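Local coordinates for amino acid ABC superfamily ATP binding cassette transporter, binding protein (Streptococcus pneumoniae, PDB 4H5G) that binds L-arginine as the substrate-binding protein of an amino acid ABC transporter and probably delivers it to the membrane permease for uptake, at residues 94-99 against 218-223; 101-106 against 192-197. All blocks are in the same frame, centred on the assembly; numbering follows the deposited sequence.

Interactions 1 and 2 follow each other along the chain, since 94-99 leads through the loop after strand 92-94 into 101-106 and strand 103-108, yet their centres lie about 20 Å apart. Interaction 1 packs that loop on helix 209-225; interaction 2 joins the start of the strand to the irregular loop that follows strand 185-187. Each is partly buried, with an apolar inner side and a lysine toward the outside. The chemistry differs: a lysine-to-carbonyl hydrogen bond spans interaction 1 directly, whereas the polar link of interaction 2 runs through a water. Each has a side chain near the bound arginine, Tyr98 about 8 Å and Ile103 about 6 Å away.

Interaction 1 (94-99 against 218-223); sequences FSIPYY and VIQKLK
Ile219 lays its branched side chain against the loop 94-99, with CG2 resting on Tyr98 CB at 3.6 Å and on Ile96 CG1 at 3.7 Å. Ile96 and Ile219 run antiparallel, the first with CG1 between its backbone N and carbonyl carbon (chi1 62°). The other arm of Ile219 reaches deeper, where CD1 comes within 3.3 Å of Ser95 OG and approaches the Tyr98 ring obliquely. That hydroxyl donates to Ile96 O at 2.7 Å and accepts from the backbone N of Val202, so a fixed polar group borders the methyl. Farther out, Ile96 CD1 lies 3.7 Å from Gln220 OE1, while the amide nitrogen of Gln220 turns to Asp224. Lys223 closes the contact: a bend at chi3 (-66°) brings its ammonium back to the loop, and NZ donates to Pro97 O over 2.9 Å, with a C=O...N angle of 154°. The loop is fastened to one face of helix 209-225, where Asp216 accepts a hydrogen bond from Ile96 N. Tyr98, its side chain about 8 Å from the arginine bound by this type II periplasmic binding protein fold, continues inward to Met44 of helix 40-52 and meets the ring of Tyr228 in helix 227-235.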
ATOM      1  N   PHE A  94     -11.272  10.016  -4.218  1.00 18.57           N
ATOM      2  CA  PHE A  94     -10.546   8.826  -4.639  1.00 15.39           C
ATOM      3  C   PHE A  94     -10.998   8.414  -6.017  1.00 19.46           C
ATOM      4  O   PHE A  94     -12.154   8.646  -6.413  1.00 19.84           O
ATOM      5  CB  PHE A  94     -10.781   7.655  -3.673  1.00 17.64           C
ATOM      6  CG  PHE A  94      -9.997   7.750  -2.392  1.00 17.51           C
ATOM      7  CD1 PHE A  94     -10.532   8.379  -1.283  1.00 21.35           C
ATOM      8  CD2 PHE A  94      -8.722   7.203  -2.299  1.00 17.33           C
ATOM      9  CE1 PHE A  94      -9.810   8.466  -0.098  1.00 26.30           C
ATOM     10  CE2 PHE A  94      -7.995   7.283  -1.118  1.00 18.77           C
ATOM     11  CZ  PHE A  94      -8.544   7.912  -0.016  1.00 19.78           C
ATOM     12  N   SER A  95     -10.077   7.784  -6.730  1.00 18.16           N
ATOM     13  CA  SER A  95     -10.375   7.146  -8.005  1.00 17.20           C
ATOM     14  C   SER A  95     -11.279   5.966  -7.696  1.00 23.61           C
ATOM     15  O   SER A  95     -11.450   5.587  -6.532  1.00 18.05           O
ATOM     16  CB  SER A  95      -9.082   6.630  -8.640  1.00 15.93           C
ATOM     17  OG  SER A  95      -8.618   5.492  -7.953  1.00 17.80           O
ATOM     18  N   ILE A  96     -11.860   5.379  -8.740  1.00 20.45           N
ATOM     19  CA  ILE A  96     -12.472   4.060  -8.602  1.00 19.73           C
ATOM     20  C   ILE A  96     -11.403   3.096  -8.063  1.00 17.91           C
ATOM     21  O   ILE A  96     -10.208   3.320  -8.241  1.00 20.10           O
ATOM     22  CB  ILE A  96     -13.040   3.564  -9.947  1.00 17.62           C
ATOM     23  CG1 ILE A  96     -11.924   3.403 -10.983  1.00 21.54           C
ATOM     24  CG2 ILE A  96     -14.169   4.500 -10.422  1.00 19.32           C
ATOM     25  CD1 ILE A  96     -12.409   2.878 -12.349  1.00 20.49           C
ATOM     26  N   PRO A  97     -11.822   2.009  -7.391  1.00 15.95           N
ATOM     27  CA  PRO A  97     -10.809   1.080  -6.873  1.00 18.11           C
ATOM     28  C   PRO A  97      -9.974   0.498  -8.018  1.00 16.71           C
ATOM     29  O   PRO A  97     -10.538   0.240  -9.085  1.00 18.35           O
ATOM     30  CB  PRO A  97     -11.648  -0.059  -6.283  1.00 22.19           C
ATOM     31  CG  PRO A  97     -12.978   0.509  -6.047  1.00 26.62           C
ATOM     32  CD  PRO A  97     -13.192   1.629  -7.012  1.00 22.46           C
ATOM     33  N   TYR A  98      -8.678   0.295  -7.807  1.00 17.36           N
ATOM     34  CA  TYR A  98      -7.878  -0.431  -8.792  1.00 18.54           C
ATOM     35  C   TYR A  98      -7.560  -1.857  -8.366  1.00 19.05           C
ATOM     36  O   TYR A  98      -7.251  -2.710  -9.201  1.00 17.86           O
ATOM     37  CB  TYR A  98      -6.591   0.336  -9.145  1.00 15.83           C
ATOM     38  CG  TYR A  98      -5.643   0.614  -8.004  1.00 15.99           C
ATOM     39  CD1 TYR A  98      -4.724  -0.342  -7.594  1.00 21.13           C
ATOM     40  CD2 TYR A  98      -5.634   1.857  -7.359  1.00 16.18           C
ATOM     41  CE1 TYR A  98      -3.825  -0.089  -6.567  1.00 19.28           C
ATOM     42  CE2 TYR A  98      -4.725   2.123  -6.320  1.00 16.09           C
ATOM     43  CZ  TYR A  98      -3.826   1.143  -5.943  1.00 18.11           C
ATOM     44  OH  TYR A  98      -2.906   1.393  -4.927  1.00 17.40           O
ATOM     45  N   TYR A  99      -7.628  -2.123  -7.060  1.00 16.34           N
ATOM     46  CA  TYR A  99      -7.412  -3.478  -6.545  1.00 17.35           C
ATOM     47  C   TYR A  99      -8.009  -3.628  -5.152  1.00 18.46           C
ATOM     48  O   TYR A  99      -7.902  -2.728  -4.322  1.00 25.04           O
ATOM     49  CB  TYR A  99      -5.912  -3.802  -6.477  1.00 18.13           C
ATOM     50  CG  TYR A  99      -5.615  -5.290  -6.461  1.00 18.32           C
ATOM     51  CD1 TYR A  99      -5.863  -6.076  -7.577  1.00 16.07           C
ATOM     52  CD2 TYR A  99      -5.088  -5.910  -5.337  1.00 19.16           C
ATOM     53  CE1 TYR A  99      -5.600  -7.440  -7.580  1.00 20.66           C
ATOM     54  CE2 TYR A  99      -4.825  -7.274  -5.332  1.00 18.77           C
ATOM     55  CZ  TYR A  99      -5.084  -8.028  -6.458  1.00 20.90           C
ATOM     56  OH  TYR A  99      -4.815  -9.385  -6.468  1.00 20.23           O
ATOM     57  N   VAL A 218      -7.972   5.267 -16.982  1.00 14.75           N
ATOM     58  CA  VAL A 218      -6.806   4.380 -17.034  1.00 18.28           C
ATOM     59  C   VAL A 218      -7.033   3.138 -16.173  1.00 19.25           C
ATOM     60  O   VAL A 218      -6.765   2.008 -16.608  1.00 19.04           O
ATOM     61  CB  VAL A 218      -5.538   5.122 -16.587  1.00 16.40           C
ATOM     62  CG1 VAL A 218      -4.350   4.158 -16.480  1.00 21.25           C
ATOM     63  CG2 VAL A 218      -5.224   6.233 -17.592  1.00 16.41           C
ATOM     64  N   ILE A 219      -7.543   3.345 -14.962  1.00 17.03           N
ATOM     65  CA  ILE A 219      -7.788   2.221 -14.042  1.00 15.12           C
ATOM     66  C   ILE A 219      -8.836   1.259 -14.582  1.00 20.79           C
ATOM     67  O   ILE A 219      -8.689   0.035 -14.476  1.00 19.00           O
ATOM     68  CB  ILE A 219      -8.197   2.710 -12.632  1.00 16.45           C
ATOM     69  CG1 ILE A 219      -6.982   3.306 -11.920  1.00 15.78           C
ATOM     70  CG2 ILE A 219      -8.761   1.562 -11.789  1.00 19.33           C
ATOM     71  CD1 ILE A 219      -7.349   4.009 -10.630  1.00 19.83           C
ATOM     72  N   GLN A 220      -9.891   1.795 -15.182  1.00 17.03           N
ATOM     73  CA  GLN A 220     -10.934   0.910 -15.711  1.00 18.91           C
ATOM     74  C   GLN A 220     -10.361   0.034 -16.816  1.00 21.85           C
ATOM     75  O   GLN A 220     -10.684  -1.154 -16.932  1.00 19.31           O
ATOM     76  CB  GLN A 220     -12.148   1.701 -16.224  1.00 17.79           C
ATOM     77  CG  GLN A 220     -13.354   0.799 -16.524  1.00 26.33           C
ATOM     78  CD  GLN A 220     -13.879   0.054 -15.283  1.00 43.23           C
ATOM     79  OE1 GLN A 220     -14.533   0.649 -14.418  1.00 36.08           O
ATOM     80  NE2 GLN A 220     -13.590  -1.256 -15.197  1.00 33.68           N
ATOM     81  N   LYS A 221      -9.498   0.617 -17.635  1.00 17.54           N
ATOM     82  CA  LYS A 221      -8.877  -0.150 -18.716  1.00 20.24           C
ATOM     83  C   LYS A 221      -7.953  -1.239 -18.161  1.00 18.87           C
ATOM     84  O   LYS A 221      -7.941  -2.373 -18.656  1.00 18.84           O
ATOM     85  CB  LYS A 221      -8.115   0.802 -19.636  1.00 21.28           C
ATOM     86  CG  LYS A 221      -7.104   0.131 -20.525  1.00 30.31           C
ATOM     87  CD  LYS A 221      -7.732  -0.343 -21.793  1.00 51.13           C
ATOM     88  CE  LYS A 221      -6.710  -0.286 -22.916  1.00 60.03           C
ATOM     89  NZ  LYS A 221      -7.379  -0.396 -24.241  1.00 61.90           N
ATOM     90  N   LEU A 222      -7.190  -0.907 -17.130  1.00 16.76           N
ATOM     91  CA  LEU A 222      -6.311  -1.902 -16.482  1.00 16.35           C
ATOM     92  C   LEU A 222      -7.122  -3.060 -15.906  1.00 19.94           C
ATOM     93  O   LEU A 222      -6.788  -4.229 -16.115  1.00 18.50           O
ATOM     94  CB  LEU A 222      -5.477  -1.256 -15.368  1.00 16.16           C
ATOM     95  CG  LEU A 222      -4.478  -0.175 -15.778  1.00 20.25           C
ATOM     96  CD1 LEU A 222      -3.892   0.476 -14.531  1.00 23.46           C
ATOM     97  CD2 LEU A 222      -3.363  -0.754 -16.639  1.00 19.56           C
ATOM     98  N   LYS A 223      -8.191  -2.747 -15.181  1.00 18.61           N
ATOM     99  CA  LYS A 223      -9.012  -3.815 -14.599  1.00 17.45           C
ATOM    100  C   LYS A 223      -9.676  -4.650 -15.682  1.00 19.59           C
ATOM    101  O   LYS A 223      -9.785  -5.876 -15.549  1.00 19.06           O
ATOM    102  CB  LYS A 223     -10.073  -3.245 -13.630  1.00 20.15           C
ATOM    103  CG  LYS A 223      -9.490  -2.537 -12.406  1.00 19.15           C
ATOM    104  CD  LYS A 223     -10.563  -2.329 -11.328  1.00 18.08           C
ATOM    105  CE  LYS A 223     -11.644  -1.348 -11.818  1.00 16.78           C
ATOM    106  NZ  LYS A 223     -12.605  -0.962 -10.708  1.00 17.69           N
TER

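Interaction 2 (101-106 against 192-197); sequences NKISFL and LKMKDG
Asn101 meets Met194 through its backbone, its O lying 3.9 Å from the methionine CE. Its side chain turns away and holds the backbone of its own segment: ND2 donates to Lys102 O at 2.9 Å, with the acceptor nearly in the amide plane, and also binds Asp171, while OD1 accepts from Asn200. Lys102 then crosses the thioether at about a right angle, with CD 3.5 Å from Met194 SD. The touch is van der Waals, between methylene and sulfur. At Ile103, in one of its two conformers, CG1 and CD1 each lie 4.0 Å from Met194 CE, which the methionine's bend at chi3 (-39°) folds back toward the strand. The Ile103 side chain is about 6 Å from the bound arginine in this lobe of the type II fold. The carbonyl of Ile103 takes a hydrogen bond from a water at 2.7 Å, and that water accepts from Leu192 N at 2.8 Å, bridging the two backbones. Farther along, Phe105 presents the CZ-CE2 edge of its ring to Leu192, whose CG lies near the ring plane and 4.0 Å from CZ. The ring also stacks on His169. Strand 103-108 runs between strands 167-171 and 185-187 of the mixed sheet, and Ile103 and Leu192 both pack on Met137, so that helix 133-141 covers the apolar side of the contact.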
ATOM      1  N   ASN A 101      -8.146  -6.301  -1.804  1.00 18.26           N
ATOM      2  CA  ASN A 101      -7.523  -7.468  -1.180  1.00 22.27           C
ATOM      3  C   ASN A 101      -7.854  -7.565   0.306  1.00 21.47           C
ATOM      4  O   ASN A 101      -8.452  -6.649   0.881  1.00 21.46           O
ATOM      5  CB  ASN A 101      -6.006  -7.452  -1.402  1.00 18.22           C
ATOM      6  CG  ASN A 101      -5.364  -6.188  -0.910  1.00 23.26           C
ATOM      7  OD1 ASN A 101      -5.015  -5.299  -1.698  1.00 21.00           O
ATOM      8  ND2 ASN A 101      -5.210  -6.081   0.407  1.00 19.38           N
ATOM      9  N   LYS A 102      -7.469  -8.681   0.912  1.00 22.92           N
ATOM     10  CA  LYS A 102      -7.700  -8.925   2.330  1.00 20.23           C
ATOM     11  C   LYS A 102      -6.549  -8.387   3.155  1.00 19.92           C
ATOM     12  O   LYS A 102      -5.554  -7.901   2.615  1.00 19.97           O
ATOM     13  CB  LYS A 102      -7.827 -10.426   2.590  1.00 29.56           C
ATOM     14  CG  LYS A 102      -8.923 -11.088   1.786  1.00 35.84           C
ATOM     15  CD  LYS A 102     -10.268 -10.500   2.142  1.00 47.95           C
ATOM     16  CE  LYS A 102     -11.381 -11.207   1.391  1.00 61.09           C
ATOM     17  NZ  LYS A 102     -11.296 -12.680   1.583  1.00 61.84           N
ATOM     18  N   ILE A 103      -6.694  -8.473   4.474  1.00 18.98           N
ATOM     19  CA  ILE A 103      -5.654  -8.033   5.389  0.50 17.58           C
ATOM     20  C   ILE A 103      -5.260  -9.229   6.259  1.00 19.81           C
ATOM     21  O   ILE A 103      -6.118  -9.984   6.718  1.00 22.34           O
ATOM     22  CB  ILE A 103      -6.142  -6.839   6.223  0.50 21.98           C
ATOM     23  CG1 ILE A 103      -6.654  -5.753   5.267  0.50 26.78           C
ATOM     24  CG2 ILE A 103      -5.034  -6.341   7.140  0.50 20.56           C
ATOM     25  CD1 ILE A 103      -7.222  -4.528   5.913  0.50 24.10           C
ATOM     26  N   SER A 104      -3.955  -9.404   6.450  1.00 19.68           N
ATOM     27  CA  SER A 104      -3.411 -10.611   7.057  1.00 22.64           C
ATOM     28  C   SER A 104      -2.355 -10.320   8.097  1.00 20.66           C
ATOM     29  O   SER A 104      -1.860  -9.195   8.204  1.00 20.71           O
ATOM     30  CB  SER A 104      -2.766 -11.478   5.973  1.00 24.93           C
ATOM     31  OG  SER A 104      -3.669 -11.757   4.932  1.00 31.00           O
ATOM     32  N   PHE A 105      -1.979 -11.358   8.840  1.00 20.67           N
ATOM     33  CA  PHE A 105      -0.852 -11.254   9.758  1.00 20.63           C
ATOM     34  C   PHE A 105       0.303 -12.070   9.200  1.00 22.36           C
ATOM     35  O   PHE A 105       0.116 -13.211   8.775  1.00 23.44           O
ATOM     36  CB  PHE A 105      -1.223 -11.816  11.136  1.00 19.82           C
ATOM     37  CG  PHE A 105      -2.203 -10.975  11.897  1.00 19.87           C
ATOM     38  CD1 PHE A 105      -1.766  -9.912  12.659  1.00 21.51           C
ATOM     39  CD2 PHE A 105      -3.555 -11.259  11.874  1.00 22.20           C
ATOM     40  CE1 PHE A 105      -2.668  -9.143  13.373  1.00 24.87           C
ATOM     41  CE2 PHE A 105      -4.461 -10.484  12.581  1.00 26.11           C
ATOM     42  CZ  PHE A 105      -4.012  -9.430  13.332  1.00 27.50           C
ATOM     43  N   LEU A 106       1.490 -11.479   9.192  1.00 20.46           N
ATOM     44  CA  LEU A 106       2.715 -12.204   8.878  1.00 20.91           C
ATOM     45  C   LEU A 106       3.298 -12.695  10.200  1.00 20.93           C
ATOM     46  O   LEU A 106       3.421 -11.919  11.155  1.00 20.99           O
ATOM     47  CB  LEU A 106       3.707 -11.263   8.179  1.00 17.83           C
ATOM     48  CG  LEU A 106       5.011 -11.896   7.684  1.00 21.49           C
ATOM     49  CD1 LEU A 106       4.763 -12.832   6.495  1.00 22.53           C
ATOM     50  CD2 LEU A 106       6.029 -10.795   7.298  1.00 19.93           C
ATOM     51  N   LEU A 192      -8.544 -10.597  11.005  1.00 26.84           N
ATOM     52  CA  LEU A 192      -9.501  -9.719  11.667  1.00 36.79           C
ATOM     53  C   LEU A 192     -10.739  -9.522  10.805  1.00 43.11           C
ATOM     54  O   LEU A 192     -10.713  -9.782   9.607  1.00 41.07           O
ATOM     55  CB  LEU A 192      -8.853  -8.369  11.996  1.00 27.60           C
ATOM     56  CG  LEU A 192      -7.851  -8.466  13.147  1.00 32.17           C
ATOM     57  CD1 LEU A 192      -7.360  -7.104  13.578  1.00 27.05           C
ATOM     58  CD2 LEU A 192      -8.499  -9.161  14.325  1.00 46.15           C
ATOM     59  N   LYS A 193     -11.826  -9.068  11.422  1.00 50.26           N
ATOM     60  CA  LYS A 193     -13.035  -8.720  10.681  1.00 57.64           C
ATOM     61  C   LYS A 193     -12.748  -7.461   9.874  1.00 56.50           C
ATOM     62  O   LYS A 193     -12.296  -6.465  10.436  1.00 59.10           O
ATOM     63  CB  LYS A 193     -14.181  -8.472  11.661  1.00 66.70           C
ATOM     64  CG  LYS A 193     -15.446  -7.937  11.015  1.00 71.52           C
ATOM     65  CD  LYS A 193     -16.509  -7.595  12.049  1.00 77.10           C
ATOM     66  CE  LYS A 193     -17.300  -8.819  12.470  1.00 78.83           C
ATOM     67  NZ  LYS A 193     -18.557  -8.424  13.168  1.00 77.83           N
ATOM     68  N   MET A 194     -12.989  -7.483   8.565  1.00 62.86           N
ATOM     69  CA  MET A 194     -12.609  -6.320   7.750  1.00 65.75           C
ATOM     70  C   MET A 194     -13.739  -5.416   7.224  1.00 72.98           C
ATOM     71  O   MET A 194     -14.814  -5.885   6.834  1.00 63.75           O
ATOM     72  CB  MET A 194     -11.632  -6.703   6.632  1.00 65.33           C
ATOM     73  CG  MET A 194     -12.173  -7.635   5.567  1.00 71.67           C
ATOM     74  SD  MET A 194     -10.998  -7.724   4.197  1.00 99.13           S
ATOM     75  CE  MET A 194     -10.464  -6.017   4.119  1.00 48.06           C
ATOM     76  N   LYS A 195     -13.451  -4.111   7.233  1.00 75.07           N
ATOM     77  CA  LYS A 195     -14.365  -3.057   6.793  1.00 83.70           C
ATOM     78  C   LYS A 195     -14.849  -3.338   5.376  1.00 89.78           C
ATOM     79  O   LYS A 195     -14.087  -3.223   4.412  1.00 85.75           O
ATOM     80  CB  LYS A 195     -13.654  -1.690   6.852  1.00 83.37           C
ATOM     81  CG  LYS A 195     -14.520  -0.508   7.323  1.00 83.77           C
ATOM     82  CD  LYS A 195     -13.700   0.789   7.458  1.00 83.79           C
ATOM     83  CE  LYS A 195     -14.547   1.954   7.999  1.00 81.83           C
ATOM     84  NZ  LYS A 195     -13.854   3.282   7.901  1.00 65.74           N
ATOM     85  N   ASP A 196     -16.114  -3.729   5.261  1.00 94.60           N
ATOM     86  CA  ASP A 196     -16.704  -4.031   3.967  1.00 97.74           C
ATOM     87  C   ASP A 196     -16.553  -2.837   3.031  1.00 99.91           C
ATOM     88  O   ASP A 196     -16.653  -1.679   3.451  1.00106.82           O
ATOM     89  CB  ASP A 196     -18.160  -4.470   4.134  1.00100.22           C
ATOM     90  CG  ASP A 196     -18.299  -5.628   5.108  1.00100.80           C
ATOM     91  OD1 ASP A 196     -17.267  -6.269   5.399  1.00 96.23           O
ATOM     92  OD2 ASP A 196     -19.425  -5.897   5.582  1.00104.74           O
ATOM     93  N   GLY A 197     -16.282  -3.130   1.765  1.00 94.21           N
ATOM     94  CA  GLY A 197     -15.759  -2.129   0.858  1.00 85.03           C
ATOM     95  C   GLY A 197     -14.291  -1.917   1.187  1.00 76.19           C
ATOM     96  O   GLY A 197     -13.610  -2.834   1.654  1.00 77.43           O
TER
HETATM   97  O   HOH W   1      -6.552  -9.564   9.397  1.00 27.38           O